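Local coordinates for protein putative chorismate mutase (Yersinia pestis biovar Microtus str. 91001, PDB 2GBB) that catalyses the Claisen rearrangement of chorismate to prephenate as a secreted, all-helical chorismate mutase, at residues A[2-13]-A[103-114]; A[37-45]-A[58-66]. All coordinates share one frame; numbering follows the deposited sequence.

In the fold
Both contacts belong to one all-helical fold, with centres 15 Å apart. Along the chain the order is 2-13, 37-45, 58-66, 103-114, so interaction 2, between consecutive helices 34-50 and 55-82, falls entirely within the span that interaction 1 bridges by bringing helix 7-14 against helix 93-117. Helices 55-82 and 93-117 follow each other in sequence and join the two contacts: Leu-108 of interaction 1 packs on Ile-58 of interaction 2, and Arg-13 and Ile-107 both lie against Gln-65. Arg-13, a probable substrate-binding residue, reaches a bound citrate, and the side chain of Ile-66 comes within about 4 Å of bound citrate (nearest atoms), which is consistent with both contacts bordering the active-site pocket.

Interaction 1: A[2-13]-A[103-114]; sequences QCGQTAPLINER and LSTKILEQIAEE
Leu-9 and Ile-107 meet where helix 7-13 runs nearly antiparallel to helix 103-114, the axes 9.1 Å apart and their directions differing by 166°. This is helix-bundle packing of the chorismate mutase type II family, continued at one end by the loop that leads into helix 7-13. Leu-9 is the knob, set in a hole made by Leu-103, Lys-106, Ile-107 and Gln-110. Its CB presses on Ile-107 CG1 at 3.4 Å, tighter than usual for two carbons, while CD1 lies 3.6 Å from Gln-110 CB, the two side chains crossing at about a right angle. Branched Ile-107 suits a buried position because it covers several neighbours: CG2 meets the methyl of Thr-6, and CD1 lies beside Ile-10 CA and Arg-13 CD. Arg-13 has CG anti to the backbone N (chi1 -165°) and an extended chain, which carries its guanidinium past Ser-104, whose CB sits at the edge near the guanidinium plane, 3.6 Å from Arg-13 NE. NE is buried without a polar partner, whereas NH1 hydrogen-bonds a citrate, probably from the crystallisation liquor, in keeping with the arginine's likely role in substrate binding.

Toward the N-terminus the contact becomes polar, and Cys-3 is tied by a disulfide to Cys-118. Gly-4, at positive phi, helps the loop turn so that successive backbone amides face the buried carboxylate of Glu-114. Gly-4 N donates to Glu-114 OE1 at 3.0 Å, from above the carboxylate plane. Gln-110, bent at chi2 (52°), donates through NE2 to the anti lone pair of Glu-114 OE2 at 3.1 Å and so steadies the acid from its own helix. That same OE2 takes a second bond on its syn side, from Gln-5 N at 2.8 Å.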
loop_
_atom_site.group_PDB
_atom_site.type_symbol
_atom_site.label_atom_id
_atom_site.label_comp_id
_atom_site.label_asym_id
_atom_site.label_seq_id
_atom_site.Cartn_x
_atom_site.Cartn_y
_atom_site.Cartn_z
ATOM N N GLN A 2 -23.602 14.017 -23.765
ATOM C CA GLN A 2 -24.651 13.166 -23.200
ATOM C C GLN A 2 -24.179 11.718 -22.913
ATOM O O GLN A 2 -24.368 11.208 -21.812
ATOM C CB GLN A 2 -25.942 13.218 -24.072
ATOM C CG GLN A 2 -25.900 12.550 -25.502
ATOM C CD GLN A 2 -24.861 13.139 -26.501
ATOM O OE1 GLN A 2 -24.360 14.254 -26.326
ATOM N NE2 GLN A 2 -24.556 12.383 -27.554
ATOM N N CYS A 3 -23.547 11.077 -23.885
ATOM C CA CYS A 3 -23.133 9.676 -23.760
ATOM C C CYS A 3 -21.616 9.561 -23.766
ATOM O O CYS A 3 -20.942 10.262 -24.518
ATOM C CB CYS A 3 -23.709 8.836 -24.901
ATOM S SG CYS A 3 -25.440 9.129 -25.299
ATOM N N GLY A 4 -21.092 8.663 -22.934
ATOM C CA GLY A 4 -19.640 8.550 -22.681
ATOM C C GLY A 4 -19.080 9.566 -21.698
ATOM O O GLY A 4 -17.887 9.892 -21.733
ATOM N N GLN A 5 -19.923 10.074 -20.806
ATOM C CA GLN A 5 -19.463 11.075 -19.845
ATOM C C GLN A 5 -19.284 10.601 -18.373
ATOM O O GLN A 5 -19.130 11.421 -17.480
ATOM C CB GLN A 5 -20.342 12.335 -19.926
ATOM C CG GLN A 5 -20.303 13.107 -21.280
ATOM C CD GLN A 5 -18.905 13.186 -21.936
ATOM O OE1 GLN A 5 -17.886 13.550 -21.302
ATOM N NE2 GLN A 5 -18.861 12.849 -23.222
ATOM N N THR A 6 -19.267 9.285 -18.133
ATOM C CA THR A 6 -19.155 8.761 -16.763
ATOM C C THR A 6 -17.711 8.702 -16.272
ATOM O O THR A 6 -17.409 9.124 -15.157
ATOM C CB THR A 6 -19.827 7.362 -16.609
ATOM O OG1 THR A 6 -21.193 7.453 -17.018
ATOM C CG2 THR A 6 -19.808 6.911 -15.130
ATOM N N ALA A 7 -16.823 8.178 -17.112
ATOM C CA ALA A 7 -15.415 8.021 -16.746
ATOM C C ALA A 7 -14.739 9.253 -16.162
ATOM O O ALA A 7 -13.964 9.101 -15.217
ATOM C CB ALA A 7 -14.614 7.490 -17.910
ATOM N N PRO A 8 -14.977 10.468 -16.731
ATOM C CA PRO A 8 -14.393 11.694 -16.165
ATOM C C PRO A 8 -14.759 11.896 -14.697
ATOM O O PRO A 8 -13.931 12.350 -13.881
ATOM C CB PRO A 8 -15.000 12.803 -17.036
ATOM C CG PRO A 8 -15.253 12.144 -18.398
ATOM C CD PRO A 8 -15.727 10.744 -17.980
ATOM N N LEU A 9 -15.978 11.523 -14.352
ATOM C CA LEU A 9 -16.465 11.602 -12.967
ATOM C C LEU A 9 -15.796 10.582 -12.068
ATOM O O LEU A 9 -15.413 10.907 -10.946
ATOM C CB LEU A 9 -18.000 11.472 -12.923
ATOM C CG LEU A 9 -18.737 12.494 -13.830
ATOM C CD1 LEU A 9 -20.146 12.065 -14.233
ATOM C CD2 LEU A 9 -18.790 13.866 -13.154
ATOM N N ILE A 10 -15.641 9.362 -12.560
ATOM C CA ILE A 10 -14.983 8.313 -11.803
ATOM C C ILE A 10 -13.513 8.682 -11.560
ATOM O O ILE A 10 -12.986 8.589 -10.433
ATOM C CB ILE A 10 -15.082 7.004 -12.588
ATOM C CG1 ILE A 10 -16.552 6.507 -12.608
ATOM C CG2 ILE A 10 -14.105 5.992 -12.063
ATOM C CD1 ILE A 10 -16.781 5.251 -13.490
ATOM N N ASN A 11 -12.868 9.178 -12.618
ATOM C CA ASN A 11 -11.534 9.742 -12.471
ATOM C C ASN A 11 -11.380 10.831 -11.408
ATOM O O ASN A 11 -10.440 10.782 -10.614
ATOM C CB ASN A 11 -10.998 10.217 -13.837
ATOM C CG ASN A 11 -9.588 10.728 -13.742
ATOM O OD1 ASN A 11 -8.659 9.948 -13.616
ATOM N ND2 ASN A 11 -9.425 12.053 -13.745
ATOM N N GLU A 12 -12.260 11.826 -11.413
ATOM C CA GLU A 12 -12.253 12.898 -10.399
ATOM C C GLU A 12 -12.511 12.376 -8.988
ATOM O O GLU A 12 -11.898 12.860 -8.042
ATOM C CB GLU A 12 -13.307 13.970 -10.732
ATOM C CG GLU A 12 -13.151 14.711 -12.095
ATOM C CD GLU A 12 -14.496 15.218 -12.658
ATOM O OE1 GLU A 12 -14.673 15.302 -13.910
ATOM O OE2 GLU A 12 -15.389 15.528 -11.842
ATOM N N ARG A 13 -13.421 11.407 -8.834
ATOM C CA ARG A 13 -13.608 10.761 -7.512
ATOM C C ARG A 13 -12.242 10.224 -6.981
ATOM O O ARG A 13 -11.833 10.490 -5.857
ATOM C CB ARG A 13 -14.650 9.639 -7.594
ATOM C CG ARG A 13 -15.165 9.181 -6.176
ATOM C CD ARG A 13 -16.360 8.209 -6.222
ATOM N NE ARG A 13 -16.812 7.899 -4.864
ATOM C CZ ARG A 13 -16.222 7.026 -4.042
ATOM N NH1 ARG A 13 -15.170 6.319 -4.450
ATOM N NH2 ARG A 13 -16.694 6.862 -2.797
ATOM N N LEU A 103 -19.294 13.477 -5.809
ATOM C CA LEU A 103 -18.905 12.878 -7.086
ATOM C C LEU A 103 -19.562 11.523 -7.289
ATOM O O LEU A 103 -19.993 11.153 -8.402
ATOM C CB LEU A 103 -17.383 12.746 -7.168
ATOM C CG LEU A 103 -16.474 13.632 -8.013
ATOM C CD1 LEU A 103 -17.154 14.140 -9.290
ATOM C CD2 LEU A 103 -15.836 14.768 -7.261
ATOM N N SER A 104 -19.656 10.781 -6.192
ATOM C CA SER A 104 -20.370 9.533 -6.183
ATOM C C SER A 104 -21.849 9.693 -6.676
ATOM O O SER A 104 -22.324 8.912 -7.546
ATOM C CB SER A 104 -20.235 8.900 -4.796
ATOM O OG SER A 104 -20.836 7.663 -4.828
ATOM N N THR A 105 -22.532 10.736 -6.197
ATOM C CA THR A 105 -23.876 11.075 -6.696
ATOM C C THR A 105 -23.887 11.346 -8.208
ATOM O O THR A 105 -24.747 10.839 -8.913
ATOM C CB THR A 105 -24.455 12.350 -6.005
ATOM O OG1 THR A 105 -24.300 12.229 -4.599
ATOM C CG2 THR A 105 -25.951 12.567 -6.314
ATOM N N LYS A 106 -22.938 12.160 -8.667
ATOM C CA LYS A 106 -22.845 12.583 -10.064
ATOM C C LYS A 106 -22.598 11.402 -10.989
ATOM O O LYS A 106 -23.146 11.330 -12.096
ATOM C CB LYS A 106 -21.770 13.636 -10.218
ATOM C CG LYS A 106 -22.152 14.960 -9.545
ATOM C CD LYS A 106 -21.302 16.104 -10.084
ATOM C CE LYS A 106 -21.385 17.357 -9.191
ATOM N NZ LYS A 106 -20.581 18.462 -9.855
ATOM N N ILE A 107 -21.822 10.446 -10.508
ATOM C CA ILE A 107 -21.536 9.249 -11.278
ATOM C C ILE A 107 -22.828 8.446 -11.487
ATOM O O ILE A 107 -23.135 8.022 -12.578
ATOM C CB ILE A 107 -20.405 8.397 -10.560
ATOM C CG1 ILE A 107 -19.040 9.096 -10.708
ATOM C CG2 ILE A 107 -20.386 6.959 -11.083
ATOM C CD1 ILE A 107 -18.006 8.717 -9.639
ATOM N N LEU A 108 -23.591 8.252 -10.429
ATOM C CA LEU A 108 -24.840 7.509 -10.513
ATOM C C LEU A 108 -25.921 8.221 -11.357
ATOM O O LEU A 108 -26.670 7.567 -12.077
ATOM C CB LEU A 108 -25.388 7.250 -9.105
ATOM C CG LEU A 108 -24.577 6.368 -8.152
ATOM C CD1 LEU A 108 -25.454 6.101 -6.909
ATOM C CD2 LEU A 108 -24.205 5.100 -8.801
ATOM N N GLU A 109 -26.004 9.534 -11.219
ATOM C CA GLU A 109 -26.887 10.356 -12.046
ATOM C C GLU A 109 -26.504 10.229 -13.518
ATOM O O GLU A 109 -27.375 10.051 -14.371
ATOM C CB GLU A 109 -26.839 11.837 -11.642
ATOM C CG GLU A 109 -27.408 12.074 -10.278
ATOM C CD GLU A 109 -27.283 13.523 -9.817
ATOM O OE1 GLU A 109 -26.260 14.194 -10.046
ATOM O OE2 GLU A 109 -28.227 14.000 -9.193
ATOM N N GLN A 110 -25.207 10.286 -13.812
ATOM C CA GLN A 110 -24.756 10.182 -15.182
ATOM C C GLN A 110 -25.014 8.807 -15.804
ATOM O O GLN A 110 -25.407 8.696 -16.993
ATOM C CB GLN A 110 -23.269 10.525 -15.255
ATOM C CG GLN A 110 -22.731 10.748 -16.674
ATOM C CD GLN A 110 -23.546 11.760 -17.477
ATOM O OE1 GLN A 110 -23.868 12.836 -16.992
ATOM N NE2 GLN A 110 -23.872 11.408 -18.708
ATOM N N ILE A 111 -24.736 7.755 -15.044
ATOM C CA ILE A 111 -25.051 6.395 -15.493
ATOM C C ILE A 111 -26.556 6.189 -15.771
ATOM O O ILE A 111 -26.928 5.587 -16.792
ATOM C CB ILE A 111 -24.553 5.316 -14.485
ATOM C CG1 ILE A 111 -23.025 5.154 -14.587
ATOM C CG2 ILE A 111 -25.205 3.973 -14.787
ATOM C CD1 ILE A 111 -22.379 4.307 -13.421
ATOM N N ALA A 112 -27.406 6.678 -14.870
ATOM C CA ALA A 112 -28.856 6.552 -15.033
ATOM C C ALA A 112 -29.283 7.264 -16.317
ATOM O O ALA A 112 -29.912 6.666 -17.174
ATOM C CB ALA A 112 -29.603 7.146 -13.820
ATOM N N GLU A 113 -28.931 8.543 -16.443
ATOM C CA GLU A 113 -29.163 9.289 -17.681
ATOM C C GLU A 113 -28.727 8.474 -18.934
ATOM O O GLU A 113 -29.539 8.219 -19.855
ATOM C CB GLU A 113 -28.458 10.655 -17.607
ATOM C CG GLU A 113 -28.911 11.696 -18.665
ATOM C CD GLU A 113 -27.866 11.917 -19.801
ATOM O OE1 GLU A 113 -27.346 10.921 -20.351
ATOM O OE2 GLU A 113 -27.575 13.101 -20.150
ATOM N N GLU A 114 -27.472 8.036 -18.962
ATOM C CA GLU A 114 -26.955 7.335 -20.128
ATOM C C GLU A 114 -27.711 6.065 -20.465
ATOM O O GLU A 114 -27.949 5.757 -21.630
ATOM C CB GLU A 114 -25.461 7.043 -19.969
ATOM C CG GLU A 114 -24.636 8.349 -19.939
ATOM C CD GLU A 114 -23.181 8.164 -20.325
ATOM O OE1 GLU A 114 -22.844 7.136 -20.959
ATOM O OE2 GLU A 114 -22.366 9.048 -19.995
#

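Interaction 2: A[37-45]-A[58-66]; sequences EEKVINSAM and IKPLMVAQI
Ala-44 and Met-62, a selenomethionine, meet where helix 37-45 crosses helix 58-66 at 143°, their axes 9.7 Å apart at closest approach; the CA atoms of Ile-41 and Met-62 form the nearest register pair, at 6.1 Å. The dense side of the contact lies here. Alanine's lone methyl lets the long side chain of Met-62 lie close, with CG 3.5 Å and SE 3.6 Å from Ala-44 CB. Bends at chi2 (-47°) and chi3 (-57°) fold the Met-62 chain back, so its CE also reaches Val-40 CG1, at 3.8 Å. That same Val-40 methyl meets Ile-66 CD1 tip to tip, and Ile-66 CD1 touches Ile-41 CG1 as well, the two isoleucines crossing at about a right angle.

A knob-into-hole contact between two consecutive helices of the chorismate mutase type II bundle lies beside it: Ile-41 sits among Lys-59, Met-62, Val-63 and Ile-66. The deeper face of helix 58-66 is covered by helix 93-117, where Ser-104 touches Met-62, and by helix 7-14, whose Arg-13 lies against Gln-65.

Toward the solvent side, packing gives way to long polar chains. Lys-59 stays extended and passes its methylenes obliquely over Ile-41, its CD 3.9 Å from Ile-41 CG2, a suitable use of a residue with an apolar stem and a charged tip. The tip is linked only indirectly to the exposed Glu-38: a water donates to Glu-38 OE2 at 2.9 Å and weakly accepts from Lys-59 NZ. Glu-37 also shows two characters, its carboxyl carbon CD resting 3.9 Å from Ile-66 CG2 while OE2 forms a salt bridge with Lys-70, a likely substrate-binding residue.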
loop_
_atom_site.group_PDB
_atom_site.type_symbol
_atom_site.label_atom_id
_atom_site.label_comp_id
_atom_site.label_asym_id
_atom_site.label_seq_id
_atom_site.Cartn_x
_atom_site.Cartn_y
_atom_site.Cartn_z
ATOM N N GLU A 37 -16.733 1.518 4.487
ATOM C CA GLU A 37 -17.095 0.913 3.175
ATOM C C GLU A 37 -18.577 0.566 3.123
ATOM O O GLU A 37 -19.241 0.885 2.156
ATOM C CB GLU A 37 -16.226 -0.313 2.884
ATOM C CG GLU A 37 -14.730 0.025 2.831
ATOM C CD GLU A 37 -13.868 -1.215 2.616
ATOM O OE1 GLU A 37 -14.434 -2.355 2.527
ATOM O OE2 GLU A 37 -12.620 -1.061 2.516
ATOM N N GLU A 38 -19.124 -0.042 4.174
ATOM C CA GLU A 38 -20.582 -0.335 4.164
ATOM C C GLU A 38 -21.425 0.939 4.069
ATOM O O GLU A 38 -22.504 0.975 3.433
ATOM C CB GLU A 38 -21.004 -1.152 5.414
ATOM C CG GLU A 38 -20.319 -2.487 5.500
ATOM C CD GLU A 38 -20.729 -3.388 4.323
ATOM O OE1 GLU A 38 -21.919 -3.734 4.211
ATOM O OE2 GLU A 38 -19.866 -3.762 3.523
ATOM N N LYS A 39 -20.945 1.991 4.725
ATOM C CA LYS A 39 -21.627 3.285 4.711
ATOM C C LYS A 39 -21.675 3.848 3.263
ATOM O O LYS A 39 -22.708 4.289 2.788
ATOM C CB LYS A 39 -20.903 4.227 5.706
ATOM C CG LYS A 39 -21.562 5.551 5.933
ATOM C CD LYS A 39 -20.619 6.545 6.665
ATOM C CE LYS A 39 -21.197 7.972 6.399
ATOM N NZ LYS A 39 -20.922 8.883 7.550
ATOM N N VAL A 40 -20.557 3.766 2.561
ATOM C CA VAL A 40 -20.436 4.284 1.209
ATOM C C VAL A 40 -21.337 3.468 0.284
ATOM O O VAL A 40 -22.066 4.023 -0.537
ATOM C CB VAL A 40 -18.940 4.208 0.771
ATOM C CG1 VAL A 40 -18.777 4.217 -0.771
ATOM C CG2 VAL A 40 -18.123 5.334 1.435
ATOM N N ILE A 41 -21.321 2.138 0.469
ATOM C CA ILE A 41 -22.174 1.205 -0.269
ATOM C C ILE A 41 -23.651 1.453 0.026
ATOM O O ILE A 41 -24.460 1.572 -0.908
ATOM C CB ILE A 41 -21.776 -0.286 0.004
ATOM C CG1 ILE A 41 -20.340 -0.557 -0.490
ATOM C CG2 ILE A 41 -22.819 -1.271 -0.627
ATOM C CD1 ILE A 41 -19.796 -1.976 -0.084
ATOM N N ASN A 42 -24.019 1.526 1.302
ATOM C CA ASN A 42 -25.430 1.765 1.663
ATOM C C ASN A 42 -25.992 3.100 1.100
ATOM O O ASN A 42 -27.114 3.119 0.573
ATOM C CB ASN A 42 -25.656 1.705 3.203
ATOM C CG ASN A 42 -27.077 2.162 3.629
ATOM O OD1 ASN A 42 -28.033 1.392 3.566
ATOM N ND2 ASN A 42 -27.197 3.412 4.091
ATOM N N SER A 43 -25.235 4.188 1.191
ATOM C CA SER A 43 -25.644 5.487 0.581
ATOM C C SER A 43 -25.771 5.433 -0.944
ATOM O O SER A 43 -26.729 5.968 -1.526
ATOM C CB SER A 43 -24.618 6.552 0.886
ATOM O OG SER A 43 -24.682 6.759 2.267
ATOM N N ALA A 44 -24.785 4.824 -1.592
ATOM C CA ALA A 44 -24.853 4.664 -3.039
ATOM C C ALA A 44 -26.107 3.888 -3.409
ATOM O O ALA A 44 -26.845 4.309 -4.292
ATOM C CB ALA A 44 -23.593 4.008 -3.609
HETATM N N MSE A 45 -26.374 2.770 -2.735
HETATM C CA MSE A 45 -27.581 1.989 -3.018
HETATM C C MSE A 45 -28.894 2.766 -2.794
HETATM O O MSE A 45 -29.851 2.595 -3.543
HETATM C CB MSE A 45 -27.590 0.649 -2.267
HETATM C CG MSE A 45 -26.579 -0.361 -2.838
HETATM SE SE MSE A 45 -26.642 -2.033 -1.833
HETATM C CE MSE A 45 -28.659 -2.275 -1.786
ATOM N N ILE A 58 -25.811 -1.829 -8.531
ATOM C CA ILE A 58 -24.833 -0.780 -8.240
ATOM C C ILE A 58 -23.651 -1.205 -7.324
ATOM O O ILE A 58 -22.527 -0.674 -7.415
ATOM C CB ILE A 58 -25.621 0.410 -7.625
ATOM C CG1 ILE A 58 -25.961 1.372 -8.754
ATOM C CG2 ILE A 58 -24.896 1.096 -6.436
ATOM C CD1 ILE A 58 -24.691 1.933 -9.450
ATOM N N LYS A 59 -23.906 -2.180 -6.466
ATOM C CA LYS A 59 -22.906 -2.580 -5.472
ATOM C C LYS A 59 -21.560 -3.057 -6.006
ATOM O O LYS A 59 -20.540 -2.668 -5.434
ATOM C CB LYS A 59 -23.475 -3.585 -4.459
ATOM C CG LYS A 59 -22.442 -4.003 -3.427
ATOM C CD LYS A 59 -23.091 -4.768 -2.294
ATOM C CE LYS A 59 -22.006 -5.125 -1.220
ATOM N NZ LYS A 59 -22.813 -5.819 -0.132
ATOM N N PRO A 60 -21.545 -3.885 -7.090
ATOM C CA PRO A 60 -20.279 -4.270 -7.666
ATOM C C PRO A 60 -19.423 -3.071 -8.088
ATOM O O PRO A 60 -18.231 -3.037 -7.816
ATOM C CB PRO A 60 -20.717 -5.169 -8.847
ATOM C CG PRO A 60 -21.941 -5.820 -8.301
ATOM C CD PRO A 60 -22.637 -4.580 -7.810
ATOM N N LEU A 61 -20.050 -2.069 -8.686
ATOM C CA LEU A 61 -19.375 -0.826 -9.066
ATOM C C LEU A 61 -18.847 -0.089 -7.843
ATOM O O LEU A 61 -17.734 0.381 -7.855
ATOM C CB LEU A 61 -20.343 0.121 -9.755
ATOM C CG LEU A 61 -19.831 1.096 -10.812
ATOM C CD1 LEU A 61 -20.658 2.377 -10.759
ATOM C CD2 LEU A 61 -18.313 1.322 -10.905
HETATM N N MSE A 62 -19.649 0.007 -6.800
HETATM C CA MSE A 62 -19.138 0.617 -5.569
HETATM C C MSE A 62 -17.964 -0.184 -5.029
HETATM O O MSE A 62 -16.960 0.384 -4.721
HETATM C CB MSE A 62 -20.243 0.777 -4.541
HETATM C CG MSE A 62 -21.391 1.604 -5.010
HETATM SE SE MSE A 62 -20.877 3.301 -5.890
HETATM C CE MSE A 62 -19.814 4.103 -4.430
ATOM N N VAL A 63 -18.093 -1.513 -4.941
ATOM C CA VAL A 63 -16.966 -2.403 -4.564
ATOM C C VAL A 63 -15.706 -2.136 -5.424
ATOM O O VAL A 63 -14.613 -1.969 -4.889
ATOM C CB VAL A 63 -17.372 -3.905 -4.555
ATOM C CG1 VAL A 63 -16.134 -4.844 -4.483
ATOM C CG2 VAL A 63 -18.316 -4.214 -3.344
ATOM N N ALA A 64 -15.866 -2.081 -6.753
ATOM C CA ALA A 64 -14.734 -1.818 -7.680
ATOM C C ALA A 64 -14.101 -0.443 -7.441
ATOM O O ALA A 64 -12.844 -0.272 -7.455
ATOM C CB ALA A 64 -15.179 -1.969 -9.171
ATOM N N GLN A 65 -14.951 0.555 -7.186
ATOM C CA GLN A 65 -14.413 1.884 -6.966
ATOM C C GLN A 65 -13.632 1.947 -5.637
ATOM O O GLN A 65 -12.603 2.623 -5.555
ATOM C CB GLN A 65 -15.534 2.937 -6.949
ATOM C CG GLN A 65 -16.039 3.235 -8.346
ATOM C CD GLN A 65 -17.008 4.359 -8.341
ATOM O OE1 GLN A 65 -16.660 5.486 -8.692
ATOM N NE2 GLN A 65 -18.244 4.076 -7.923
ATOM N N ILE A 66 -14.157 1.303 -4.610
ATOM C CA ILE A 66 -13.516 1.264 -3.290
ATOM C C ILE A 66 -12.192 0.513 -3.349
ATOM O O ILE A 66 -11.228 0.983 -2.782
ATOM C CB ILE A 66 -14.470 0.657 -2.235
ATOM C CG1 ILE A 66 -15.518 1.707 -1.786
ATOM C CG2 ILE A 66 -13.719 -0.027 -1.051
ATOM C CD1 ILE A 66 -16.794 1.062 -1.300
HETATM O O HOH W 1 -20.069 -5.481 1.224
#